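Local coordinates for protein intimin (Escherichia coli, PDB 1F00) that mediates attachment of enteropathogenic bacteria to host cells by binding the translocated intimin receptor, probably through the C-type lectin-like domain that caps its Ig-like stalk, at residues G131-Y136 against S169-T174; L157-T162 against N183-P188; G161-S166 against Y177-P182. All blocks are in the same frame, centred on the assembly; numbering follows the deposited sequence.

Interaction 1. Residues G131-Y136 against S169-T174; sequences GGNGKY and SSDNQT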
ATOM      1  N   GLY A 131     -10.165  -4.984   2.969  1.00 22.74           N
ATOM      2  CA  GLY A 131     -11.172  -4.191   3.646  1.00 23.54           C
ATOM      3  C   GLY A 131     -11.794  -3.179   2.710  1.00 22.18           C
ATOM      4  O   GLY A 131     -11.519  -3.186   1.512  1.00 22.16           O
ATOM      5  N   GLY A 132     -12.620  -2.293   3.257  1.00 22.54           N
ATOM      6  CA  GLY A 132     -13.276  -1.303   2.428  1.00 20.77           C
ATOM      7  C   GLY A 132     -14.201  -2.051   1.488  1.00 22.42           C
ATOM      8  O   GLY A 132     -14.567  -3.189   1.770  1.00 20.20           O
ATOM      9  N   ASN A 133     -14.572  -1.435   0.371  1.00 22.10           N
ATOM     10  CA  ASN A 133     -15.462  -2.090  -0.580  1.00 23.21           C
ATOM     11  C   ASN A 133     -14.694  -2.875  -1.639  1.00 23.78           C
ATOM     12  O   ASN A 133     -15.268  -3.320  -2.634  1.00 24.53           O
ATOM     13  CB  ASN A 133     -16.376  -1.059  -1.243  1.00 23.54           C
ATOM     14  CG  ASN A 133     -15.634  -0.149  -2.194  1.00 24.31           C
ATOM     15  OD1 ASN A 133     -14.401  -0.128  -2.228  1.00 24.71           O
ATOM     16  ND2 ASN A 133     -16.383   0.617  -2.970  1.00 21.95           N
ATOM     17  N   GLY A 134     -13.391  -3.025  -1.426  1.00 23.02           N
ATOM     18  CA  GLY A 134     -12.567  -3.785  -2.348  1.00 22.31           C
ATOM     19  C   GLY A 134     -12.075  -3.098  -3.606  1.00 22.05           C
ATOM     20  O   GLY A 134     -11.322  -3.701  -4.364  1.00 22.56           O
ATOM     21  N   LYS A 135     -12.500  -1.858  -3.847  1.00 21.51           N
ATOM     22  CA  LYS A 135     -12.069  -1.116  -5.033  1.00 22.94           C
ATOM     23  C   LYS A 135     -10.998  -0.115  -4.585  1.00 21.40           C
ATOM     24  O   LYS A 135     -11.309   0.911  -3.982  1.00 20.03           O
ATOM     25  CB  LYS A 135     -13.264  -0.395  -5.657  1.00 24.52           C
ATOM     26  CG  LYS A 135     -12.952   0.319  -6.959  1.00 31.43           C
ATOM     27  CD  LYS A 135     -14.211   0.942  -7.555  1.00 34.01           C
ATOM     28  CE  LYS A 135     -13.896   1.722  -8.823  1.00 37.03           C
ATOM     29  NZ  LYS A 135     -15.124   2.316  -9.428  1.00 40.39           N
ATOM     30  N   TYR A 136      -9.741  -0.423  -4.898  1.00 21.53           N
ATOM     31  CA  TYR A 136      -8.607   0.389  -4.464  1.00 20.13           C
ATOM     32  C   TYR A 136      -7.902   1.277  -5.491  1.00 20.94           C
ATOM     33  O   TYR A 136      -7.848   0.966  -6.680  1.00 20.97           O
ATOM     34  CB  TYR A 136      -7.555  -0.533  -3.837  1.00 19.90           C
ATOM     35  CG  TYR A 136      -8.119  -1.564  -2.882  1.00 21.14           C
ATOM     36  CD1 TYR A 136      -8.985  -1.187  -1.859  1.00 20.49           C
ATOM     37  CD2 TYR A 136      -7.772  -2.918  -2.989  1.00 20.64           C
ATOM     38  CE1 TYR A 136      -9.495  -2.119  -0.967  1.00 20.25           C
ATOM     39  CE2 TYR A 136      -8.280  -3.862  -2.095  1.00 21.26           C
ATOM     40  CZ  TYR A 136      -9.143  -3.451  -1.086  1.00 18.49           C
ATOM     41  OH  TYR A 136      -9.659  -4.359  -0.189  1.00 22.12           O
ATOM     42  N   SER A 169     -10.131   3.293  -0.730  1.00 17.19           N
ATOM     43  CA  SER A 169     -11.199   2.460  -1.273  1.00 19.09           C
ATOM     44  C   SER A 169     -12.347   3.401  -1.607  1.00 19.52           C
ATOM     45  O   SER A 169     -12.505   4.435  -0.954  1.00 23.21           O
ATOM     46  CB  SER A 169     -11.622   1.409  -0.241  1.00 15.99           C
ATOM     47  OG  SER A 169     -11.891   2.002   1.019  1.00 16.35           O
ATOM     48  N   SER A 170     -13.152   3.053  -2.609  1.00 21.10           N
ATOM     49  CA  SER A 170     -14.243   3.925  -3.020  1.00 20.20           C
ATOM     50  C   SER A 170     -15.386   4.102  -2.028  1.00 21.46           C
ATOM     51  O   SER A 170     -16.305   4.881  -2.284  1.00 21.97           O
ATOM     52  CB  SER A 170     -14.789   3.499  -4.394  1.00 22.09           C
ATOM     53  OG  SER A 170     -15.235   2.160  -4.398  1.00 23.37           O
ATOM     54  N   ASP A 171     -15.349   3.390  -0.905  1.00 20.62           N
ATOM     55  CA  ASP A 171     -16.386   3.567   0.107  1.00 20.62           C
ATOM     56  C   ASP A 171     -15.890   4.682   1.023  1.00 22.19           C
ATOM     57  O   ASP A 171     -16.485   4.971   2.061  1.00 23.62           O
ATOM     58  CB  ASP A 171     -16.615   2.286   0.918  1.00 20.48           C
ATOM     59  CG  ASP A 171     -15.360   1.799   1.601  1.00 20.16           C
ATOM     60  OD1 ASP A 171     -15.343   1.711   2.849  1.00 18.31           O
ATOM     61  OD2 ASP A 171     -14.390   1.506   0.880  1.00 20.45           O
ATOM     62  N   ASN A 172     -14.777   5.289   0.617  1.00 22.82           N
ATOM     63  CA  ASN A 172     -14.161   6.404   1.331  1.00 24.24           C
ATOM     64  C   ASN A 172     -13.363   6.069   2.589  1.00 22.76           C
ATOM     65  O   ASN A 172     -13.746   6.432   3.704  1.00 22.27           O
ATOM     66  CB  ASN A 172     -15.224   7.454   1.664  1.00 28.21           C
ATOM     67  CG  ASN A 172     -14.646   8.662   2.355  1.00 32.79           C
ATOM     68  OD1 ASN A 172     -13.743   9.315   1.829  1.00 35.74           O
ATOM     69  ND2 ASN A 172     -15.161   8.971   3.545  1.00 35.51           N
ATOM     70  N   GLN A 173     -12.253   5.367   2.401  1.00 20.52           N
ATOM     71  CA  GLN A 173     -11.354   5.020   3.497  1.00 17.47           C
ATOM     72  C   GLN A 173      -9.937   5.190   2.972  1.00 17.64           C
ATOM     73  O   GLN A 173      -9.714   5.208   1.755  1.00 15.58           O
ATOM     74  CB  GLN A 173     -11.535   3.568   3.957  1.00 18.71           C
ATOM     75  CG  GLN A 173     -12.772   3.299   4.792  1.00 18.05           C
ATOM     76  CD  GLN A 173     -12.720   1.927   5.441  1.00 19.76           C
ATOM     77  OE1 GLN A 173     -11.935   1.694   6.360  1.00 17.03           O
ATOM     78  NE2 GLN A 173     -13.545   1.006   4.951  1.00 20.31           N
ATOM     79  N   THR A 174      -8.986   5.308   3.890  1.00 15.55           N
ATOM     80  CA  THR A 174      -7.585   5.464   3.532  1.00 15.70           C
ATOM     81  C   THR A 174      -6.699   4.669   4.490  1.00 16.21           C
ATOM     82  O   THR A 174      -6.904   4.700   5.708  1.00 16.41           O
ATOM     83  CB  THR A 174      -7.142   6.949   3.610  1.00 16.65           C
ATOM     84  OG1 THR A 174      -7.919   7.742   2.703  1.00 16.64           O
ATOM     85  CG2 THR A 174      -5.658   7.076   3.268  1.00 14.57           C
TER
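The carboxylate of D171 is where the two loops grip each other: its OD2 accepts the backbone N of N133 (3.0 Å). That N-H arrives from above the carboxylate plane, 73° out of it, while the hydroxyl OG of S169 reaches the same OD2 from the opposite face, on the syn side, at 2.6 Å. The second oxygen, OD1, offers its syn lone pair to Q173 NE2 at 2.9 Å, in a bond that is nearly straight and lies in the amide plane, which should hold the carboxylate from turning. With CG between its own backbone N and carbonyl carbon (chi1 58°), the D171 carboxylate is turned toward these donors, and three donors so close together would probably favour the charged form. Glycine suits G132, where phi is positive and D171 OD2 (3.4 Å) and S169 OG lie close beside the CA. S170 N donates to K135 O (3.1 Å), and that oxygen also takes a CA-H contact from S169. N133 spends OD1 on K135 N, an Asx turn. Its ND2 lies implausibly near S170 OG, so that bond is doubtful in detail. Farther out, S169 CB packs at the ring edge of Y136, 4.0 Å from CD1, and the phenol OH closes back on G131 O (2.8 Å). Q173 also bonds T95 and L97 in the connection that follows strand 91-94, while F94 of that strand lies against N133, D171 and Q173, so the two loops face the preceding Ig-like domain. Here a type II' turn, G131-G134, abuts a hairpin turn ending in a G1 beta bulge, where N172 and Q173 face S169. Such paired connecting loops are found at the end of an Ig-like beta sandwich.

Interaction 2. Residues L157-T162 against N183-P188; sequences LKEKGT and NSLIVP
K160 lays its aliphatic chain over the base of L185, CG resting 3.5 Å from L185 CB, as the two side chains run past each other in opposite directions. Lysine suits this place because its methylenes shield a buried leucine while its charge stays near the surface. The bend at chi3 (65°) turns the ammonium group toward the backbone of N183, whose O lies 3.3 Å from K160 NZ, a weak hydrogen bond. The stronger polar partner of NZ is the O of K282, the last residue of the chain. Beyond K160, the branch of L185 lies against the loop: CD2 stands 3.9 Å from K158 O, and E159 OE1 passes at a similar distance. With CG anti to its backbone N (chi1 -179°), L185 turns its methyls to this loop. Thus the leucine is met by a carbonyl and a carboxylate oxygen as well as by carbon. The loop after strand 154-157 thereby lies over the start of strand 184-190, which has strands 118-120 and 276-281 as its sheet neighbours. W119 of strand 118-120 touches both L185 and L157, and W224 of helix 214-224 packs on L157, so this contact joins the Ig-like module to the lectin-like domain.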
ATOM      1  N   LEU A 157      10.845   0.834  -6.272  1.00 15.93           N
ATOM      2  CA  LEU A 157      11.772   1.616  -5.457  1.00 15.11           C
ATOM      3  C   LEU A 157      12.766   2.336  -6.367  1.00 16.52           C
ATOM      4  O   LEU A 157      13.396   1.712  -7.219  1.00 15.83           O
ATOM      5  CB  LEU A 157      12.497   0.686  -4.484  1.00 13.75           C
ATOM      6  CG  LEU A 157      11.537  -0.084  -3.569  1.00 16.78           C
ATOM      7  CD1 LEU A 157      12.317  -1.047  -2.706  1.00 17.05           C
ATOM      8  CD2 LEU A 157      10.745   0.894  -2.698  1.00 16.34           C
ATOM      9  N   LYS A 158      12.926   3.642  -6.176  1.00 15.74           N
ATOM     10  CA  LYS A 158      13.808   4.417  -7.042  1.00 15.91           C
ATOM     11  C   LYS A 158      15.021   5.094  -6.404  1.00 16.62           C
ATOM     12  O   LYS A 158      16.138   4.964  -6.909  1.00 15.85           O
ATOM     13  CB  LYS A 158      12.970   5.456  -7.782  1.00 18.45           C
ATOM     14  CG  LYS A 158      11.766   4.835  -8.468  1.00 20.00           C
ATOM     15  CD  LYS A 158      10.693   5.851  -8.788  1.00 19.48           C
ATOM     16  CE  LYS A 158      10.973   6.617 -10.056  1.00 23.53           C
ATOM     17  NZ  LYS A 158       9.816   7.518 -10.379  1.00 23.00           N
ATOM     18  N   GLU A 159      14.815   5.818  -5.306  1.00 16.90           N
ATOM     19  CA  GLU A 159      15.927   6.510  -4.654  1.00 15.78           C
ATOM     20  C   GLU A 159      15.869   6.393  -3.133  1.00 17.22           C
ATOM     21  O   GLU A 159      14.799   6.209  -2.549  1.00 18.20           O
ATOM     22  CB  GLU A 159      15.920   7.993  -5.038  1.00 14.71           C
ATOM     23  CG  GLU A 159      16.028   8.288  -6.537  1.00 17.66           C
ATOM     24  CD  GLU A 159      17.409   7.998  -7.115  1.00 16.88           C
ATOM     25  OE1 GLU A 159      18.377   7.850  -6.337  1.00 19.21           O
ATOM     26  OE2 GLU A 159      17.528   7.937  -8.357  1.00 19.57           O
ATOM     27  N   LYS A 160      17.026   6.521  -2.496  1.00 18.30           N
ATOM     28  CA  LYS A 160      17.099   6.433  -1.049  1.00 18.49           C
ATOM     29  C   LYS A 160      16.321   7.566  -0.387  1.00 19.01           C
ATOM     30  O   LYS A 160      16.548   8.743  -0.659  1.00 17.21           O
ATOM     31  CB  LYS A 160      18.554   6.464  -0.589  1.00 19.50           C
ATOM     32  CG  LYS A 160      19.383   5.308  -1.120  1.00 22.65           C
ATOM     33  CD  LYS A 160      20.822   5.368  -0.617  1.00 24.73           C
ATOM     34  CE  LYS A 160      20.906   5.199   0.888  1.00 26.11           C
ATOM     35  NZ  LYS A 160      22.321   5.266   1.360  1.00 26.60           N
ATOM     36  N   GLY A 161      15.399   7.193   0.486  1.00 18.91           N
ATOM     37  CA  GLY A 161      14.599   8.180   1.178  1.00 18.77           C
ATOM     38  C   GLY A 161      13.411   7.505   1.818  1.00 19.95           C
ATOM     39  O   GLY A 161      13.246   6.292   1.708  1.00 17.49           O
ATOM     40  N   THR A 162      12.584   8.294   2.491  1.00 17.60           N
ATOM     41  CA  THR A 162      11.407   7.767   3.146  1.00 19.65           C
ATOM     42  C   THR A 162      10.171   8.488   2.624  1.00 19.89           C
ATOM     43  O   THR A 162      10.169   9.707   2.447  1.00 18.84           O
ATOM     44  CB  THR A 162      11.506   7.930   4.682  1.00 19.45           C
ATOM     45  OG1 THR A 162      10.293   7.480   5.293  1.00 20.31           O
ATOM     46  CG2 THR A 162      11.750   9.385   5.054  1.00 19.36           C
ATOM     47  N   ASN A 183      19.290   1.363   3.847  1.00 16.55           N
ATOM     48  CA  ASN A 183      20.690   1.491   4.220  1.00 17.25           C
ATOM     49  C   ASN A 183      21.551   1.611   2.966  1.00 18.53           C
ATOM     50  O   ASN A 183      22.532   2.353   2.953  1.00 18.27           O
ATOM     51  CB  ASN A 183      21.138   0.271   5.031  1.00 19.25           C
ATOM     52  CG  ASN A 183      20.585   0.274   6.447  1.00 21.67           C
ATOM     53  OD1 ASN A 183      20.067  -0.735   6.929  1.00 24.19           O
ATOM     54  ND2 ASN A 183      20.704   1.411   7.124  1.00 21.83           N
ATOM     55  N   SER A 184      21.173   0.888   1.914  1.00 16.13           N
ATOM     56  CA  SER A 184      21.924   0.906   0.656  1.00 16.94           C
ATOM     57  C   SER A 184      21.047   0.826  -0.590  1.00 16.19           C
ATOM     58  O   SER A 184      19.975   0.226  -0.566  1.00 13.98           O
ATOM     59  CB  SER A 184      22.903  -0.272   0.610  1.00 18.13           C
ATOM     60  OG  SER A 184      23.878  -0.162   1.625  1.00 28.29           O
ATOM     61  N   LEU A 185      21.531   1.424  -1.677  1.00 15.84           N
ATOM     62  CA  LEU A 185      20.845   1.400  -2.966  1.00 15.35           C
ATOM     63  C   LEU A 185      21.842   0.812  -3.969  1.00 14.81           C
ATOM     64  O   LEU A 185      22.981   1.268  -4.056  1.00 15.26           O
ATOM     65  CB  LEU A 185      20.447   2.809  -3.405  1.00 12.90           C
ATOM     66  CG  LEU A 185      19.705   2.900  -4.741  1.00 12.00           C
ATOM     67  CD1 LEU A 185      18.324   2.271  -4.612  1.00 12.88           C
ATOM     68  CD2 LEU A 185      19.575   4.363  -5.161  1.00 14.77           C
ATOM     69  N   ILE A 186      21.399  -0.188  -4.728  1.00 14.27           N
ATOM     70  CA  ILE A 186      22.244  -0.876  -5.703  1.00 13.01           C
ATOM     71  C   ILE A 186      21.923  -0.383  -7.111  1.00 12.80           C
ATOM     72  O   ILE A 186      20.802  -0.540  -7.589  1.00 13.71           O
ATOM     73  CB  ILE A 186      22.016  -2.408  -5.617  1.00 15.19           C
ATOM     74  CG1 ILE A 186      22.070  -2.860  -4.152  1.00 12.39           C
ATOM     75  CG2 ILE A 186      23.058  -3.140  -6.439  1.00 11.25           C
ATOM     76  CD1 ILE A 186      23.378  -2.515  -3.444  1.00 13.17           C
ATOM     77  N   VAL A 187      22.910   0.200  -7.781  1.00 13.57           N
ATOM     78  CA  VAL A 187      22.683   0.755  -9.110  1.00 15.42           C
ATOM     79  C   VAL A 187      23.535   0.158 -10.232  1.00 15.88           C
ATOM     80  O   VAL A 187      24.659   0.595 -10.460  1.00 16.52           O
ATOM     81  CB  VAL A 187      22.904   2.285  -9.088  1.00 16.01           C
ATOM     82  CG1 VAL A 187      22.670   2.877 -10.473  1.00 16.06           C
ATOM     83  CG2 VAL A 187      21.978   2.929  -8.054  1.00 16.18           C
ATOM     84  N   PRO A 188      23.007  -0.853 -10.940  1.00 16.91           N
ATOM     85  CA  PRO A 188      23.747  -1.479 -12.043  1.00 17.77           C
ATOM     86  C   PRO A 188      23.680  -0.563 -13.269  1.00 18.90           C
ATOM     87  O   PRO A 188      22.612  -0.038 -13.598  1.00 20.36           O
ATOM     88  CB  PRO A 188      22.982  -2.784 -12.295  1.00 18.30           C
ATOM     89  CG  PRO A 188      22.224  -3.026 -11.019  1.00 16.80           C
ATOM     90  CD  PRO A 188      21.806  -1.637 -10.612  1.00 15.95           C
TER

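Interaction 3. Residues G161-S166 against Y177-P182; sequences GTTTIS and YTIATP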
ATOM      1  N   GLY A 161      15.399   7.193   0.486  1.00 18.91           N
ATOM      2  CA  GLY A 161      14.599   8.180   1.178  1.00 18.77           C
ATOM      3  C   GLY A 161      13.411   7.505   1.818  1.00 19.95           C
ATOM      4  O   GLY A 161      13.246   6.292   1.708  1.00 17.49           O
ATOM      5  N   THR A 162      12.584   8.294   2.491  1.00 17.60           N
ATOM      6  CA  THR A 162      11.407   7.767   3.146  1.00 19.65           C
ATOM      7  C   THR A 162      10.171   8.488   2.624  1.00 19.89           C
ATOM      8  O   THR A 162      10.169   9.707   2.447  1.00 18.84           O
ATOM      9  CB  THR A 162      11.506   7.930   4.682  1.00 19.45           C
ATOM     10  OG1 THR A 162      10.293   7.480   5.293  1.00 20.31           O
ATOM     11  CG2 THR A 162      11.750   9.385   5.054  1.00 19.36           C
ATOM     12  N   THR A 163       9.128   7.720   2.339  1.00 18.62           N
ATOM     13  CA  THR A 163       7.890   8.298   1.852  1.00 18.22           C
ATOM     14  C   THR A 163       6.767   7.369   2.283  1.00 17.63           C
ATOM     15  O   THR A 163       7.001   6.391   2.997  1.00 19.14           O
ATOM     16  CB  THR A 163       7.916   8.459   0.303  1.00 16.71           C
ATOM     17  OG1 THR A 163       6.800   9.259  -0.111  1.00 17.46           O
ATOM     18  CG2 THR A 163       7.849   7.095  -0.390  1.00 18.29           C
ATOM     19  N   THR A 164       5.546   7.670   1.874  1.00 16.73           N
ATOM     20  CA  THR A 164       4.432   6.826   2.257  1.00 17.82           C
ATOM     21  C   THR A 164       3.613   6.416   1.041  1.00 17.35           C
ATOM     22  O   THR A 164       3.459   7.193   0.099  1.00 17.89           O
ATOM     23  CB  THR A 164       3.509   7.551   3.262  1.00 19.65           C
ATOM     24  OG1 THR A 164       3.125   8.824   2.726  1.00 20.88           O
ATOM     25  CG2 THR A 164       4.218   7.756   4.597  1.00 17.98           C
ATOM     26  N   ILE A 165       3.124   5.181   1.058  1.00 16.27           N
ATOM     27  CA  ILE A 165       2.273   4.685  -0.021  1.00 16.11           C
ATOM     28  C   ILE A 165       0.902   4.595   0.618  1.00 16.19           C
ATOM     29  O   ILE A 165       0.754   4.005   1.691  1.00 17.74           O
ATOM     30  CB  ILE A 165       2.693   3.279  -0.502  1.00 14.82           C
ATOM     31  CG1 ILE A 165       4.136   3.309  -1.004  1.00 14.21           C
ATOM     32  CG2 ILE A 165       1.740   2.797  -1.607  1.00 14.61           C
ATOM     33  CD1 ILE A 165       4.385   4.325  -2.109  1.00 17.71           C
ATOM     34  N   SER A 166      -0.091   5.201  -0.026  1.00 16.58           N
ATOM     35  CA  SER A 166      -1.445   5.199   0.497  1.00 16.73           C
ATOM     36  C   SER A 166      -2.418   4.528  -0.459  1.00 16.97           C
ATOM     37  O   SER A 166      -2.261   4.599  -1.672  1.00 14.51           O
ATOM     38  CB  SER A 166      -1.919   6.636   0.751  1.00 14.37           C
ATOM     39  OG  SER A 166      -1.139   7.280   1.743  1.00 15.29           O
ATOM     40  N   TYR A 177       1.108   3.038   4.269  1.00 15.36           N
ATOM     41  CA  TYR A 177       2.314   2.309   4.641  1.00 15.84           C
ATOM     42  C   TYR A 177       3.512   3.229   4.424  1.00 17.21           C
ATOM     43  O   TYR A 177       3.648   3.836   3.361  1.00 16.51           O
ATOM     44  CB  TYR A 177       2.466   1.056   3.776  1.00 15.90           C
ATOM     45  CG  TYR A 177       3.824   0.406   3.905  1.00 17.33           C
ATOM     46  CD1 TYR A 177       4.823   0.648   2.970  1.00 14.88           C
ATOM     47  CD2 TYR A 177       4.126  -0.414   4.994  1.00 16.77           C
ATOM     48  CE1 TYR A 177       6.090   0.095   3.110  1.00 14.12           C
ATOM     49  CE2 TYR A 177       5.397  -0.969   5.146  1.00 15.77           C
ATOM     50  CZ  TYR A 177       6.370  -0.708   4.201  1.00 13.23           C
ATOM     51  OH  TYR A 177       7.634  -1.234   4.345  1.00 11.88           O
ATOM     52  N   THR A 178       4.378   3.334   5.425  1.00 15.94           N
ATOM     53  CA  THR A 178       5.545   4.191   5.294  1.00 16.16           C
ATOM     54  C   THR A 178       6.773   3.392   4.888  1.00 16.02           C
ATOM     55  O   THR A 178       7.112   2.378   5.506  1.00 14.83           O
ATOM     56  CB  THR A 178       5.861   4.917   6.609  1.00 16.80           C
ATOM     57  OG1 THR A 178       6.303   3.965   7.583  1.00 25.75           O
ATOM     58  CG2 THR A 178       4.632   5.610   7.128  1.00 12.96           C
ATOM     59  N   ILE A 179       7.429   3.857   3.834  1.00 14.78           N
ATOM     60  CA  ILE A 179       8.638   3.229   3.329  1.00 15.80           C
ATOM     61  C   ILE A 179       9.798   3.863   4.083  1.00 17.47           C
ATOM     62  O   ILE A 179      10.028   5.071   3.982  1.00 17.75           O
ATOM     63  CB  ILE A 179       8.808   3.490   1.808  1.00 16.90           C
ATOM     64  CG1 ILE A 179       7.741   2.715   1.026  1.00 14.64           C
ATOM     65  CG2 ILE A 179      10.199   3.082   1.354  1.00 15.65           C
ATOM     66  CD1 ILE A 179       7.740   3.004  -0.455  1.00 17.03           C
ATOM     67  N   ALA A 180      10.511   3.050   4.855  1.00 16.89           N
ATOM     68  CA  ALA A 180      11.646   3.537   5.628  1.00 17.51           C
ATOM     69  C   ALA A 180      12.848   3.753   4.723  1.00 17.30           C
ATOM     70  O   ALA A 180      12.977   3.107   3.684  1.00 15.07           O
ATOM     71  CB  ALA A 180      11.995   2.541   6.734  1.00 17.53           C
ATOM     72  N   THR A 181      13.725   4.667   5.130  1.00 17.48           N
ATOM     73  CA  THR A 181      14.924   4.972   4.364  1.00 17.51           C
ATOM     74  C   THR A 181      15.819   3.737   4.370  1.00 17.19           C
ATOM     75  O   THR A 181      16.100   3.170   5.422  1.00 15.65           O
ATOM     76  CB  THR A 181      15.688   6.153   4.986  1.00 20.84           C
ATOM     77  OG1 THR A 181      14.828   7.299   5.033  1.00 21.16           O
ATOM     78  CG2 THR A 181      16.922   6.491   4.161  1.00 21.64           C
ATOM     79  N   PRO A 182      16.266   3.301   3.187  1.00 15.54           N
ATOM     80  CA  PRO A 182      17.130   2.120   3.069  1.00 15.55           C
ATOM     81  C   PRO A 182      18.570   2.408   3.457  1.00 15.43           C
ATOM     82  O   PRO A 182      19.015   3.553   3.401  1.00 15.17           O
ATOM     83  CB  PRO A 182      17.002   1.752   1.599  1.00 17.20           C
ATOM     84  CG  PRO A 182      16.888   3.100   0.941  1.00 18.95           C
ATOM     85  CD  PRO A 182      15.914   3.834   1.858  1.00 15.86           C
TER
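I165 and Y177 form a hydrogen-bonded antiparallel pair: I165 N donates to Y177 O at 2.7 Å, and Y177 N returns a bond to I165 O. T163 and I179 make the next such pair, with I179 N bound to T163 O at 2.7 Å and T163 N to I179 O at a longer 3.2 Å. I179 O takes a second donor, the hydroxyl OG1 of T162 (2.8 Å), which comes from 28° off the carbonyl plane; chi1 176° sets that hydroxyl beside its own carbonyl carbon and so within reach. The intervening T164 and T178 are a non-hydrogen-bonded pair whose CG2 methyls press to 3.3 Å, tighter than usual. Threonine's branched CB suits such extended backbone. On the other face, I165 CG1 meets I179 CD1 at 3.7 Å, where W138 and W119 continue the apolar layer. Where the strands end, glycine suits the unusual backbone of G161 (phi 165°). Its O is buried without a hydrogen-bond partner, though T181 CA points a C-H at it (3.4 Å). Strand 136-140 flanks 163-169 on its other side. This is the antiparallel beta hairpin of strands 163-169 and 173-179, the latter at the edge of a three-stranded sheet of an Ig-like domain.

Strand 173-179 runs from interaction 1 to interaction 3, whose centres lie 21 Å apart: its start belongs to the turn of the hairpin, its end to the paired backbones. Interaction 1 faces the preceding Ig-like domain, and interaction 2 the lectin-like one, with centres 31 Å apart and nearest atoms about 16 Å. Interactions 2 and 3 are close, 12 Å between centres; they share G161 and T162 and touch where K160 CE packs on P182 O at 3.5 Å. Together they run along one Ig-like module to its junction with the lectin-like domain, consistent with a rod that presents a terminal adhesive domain.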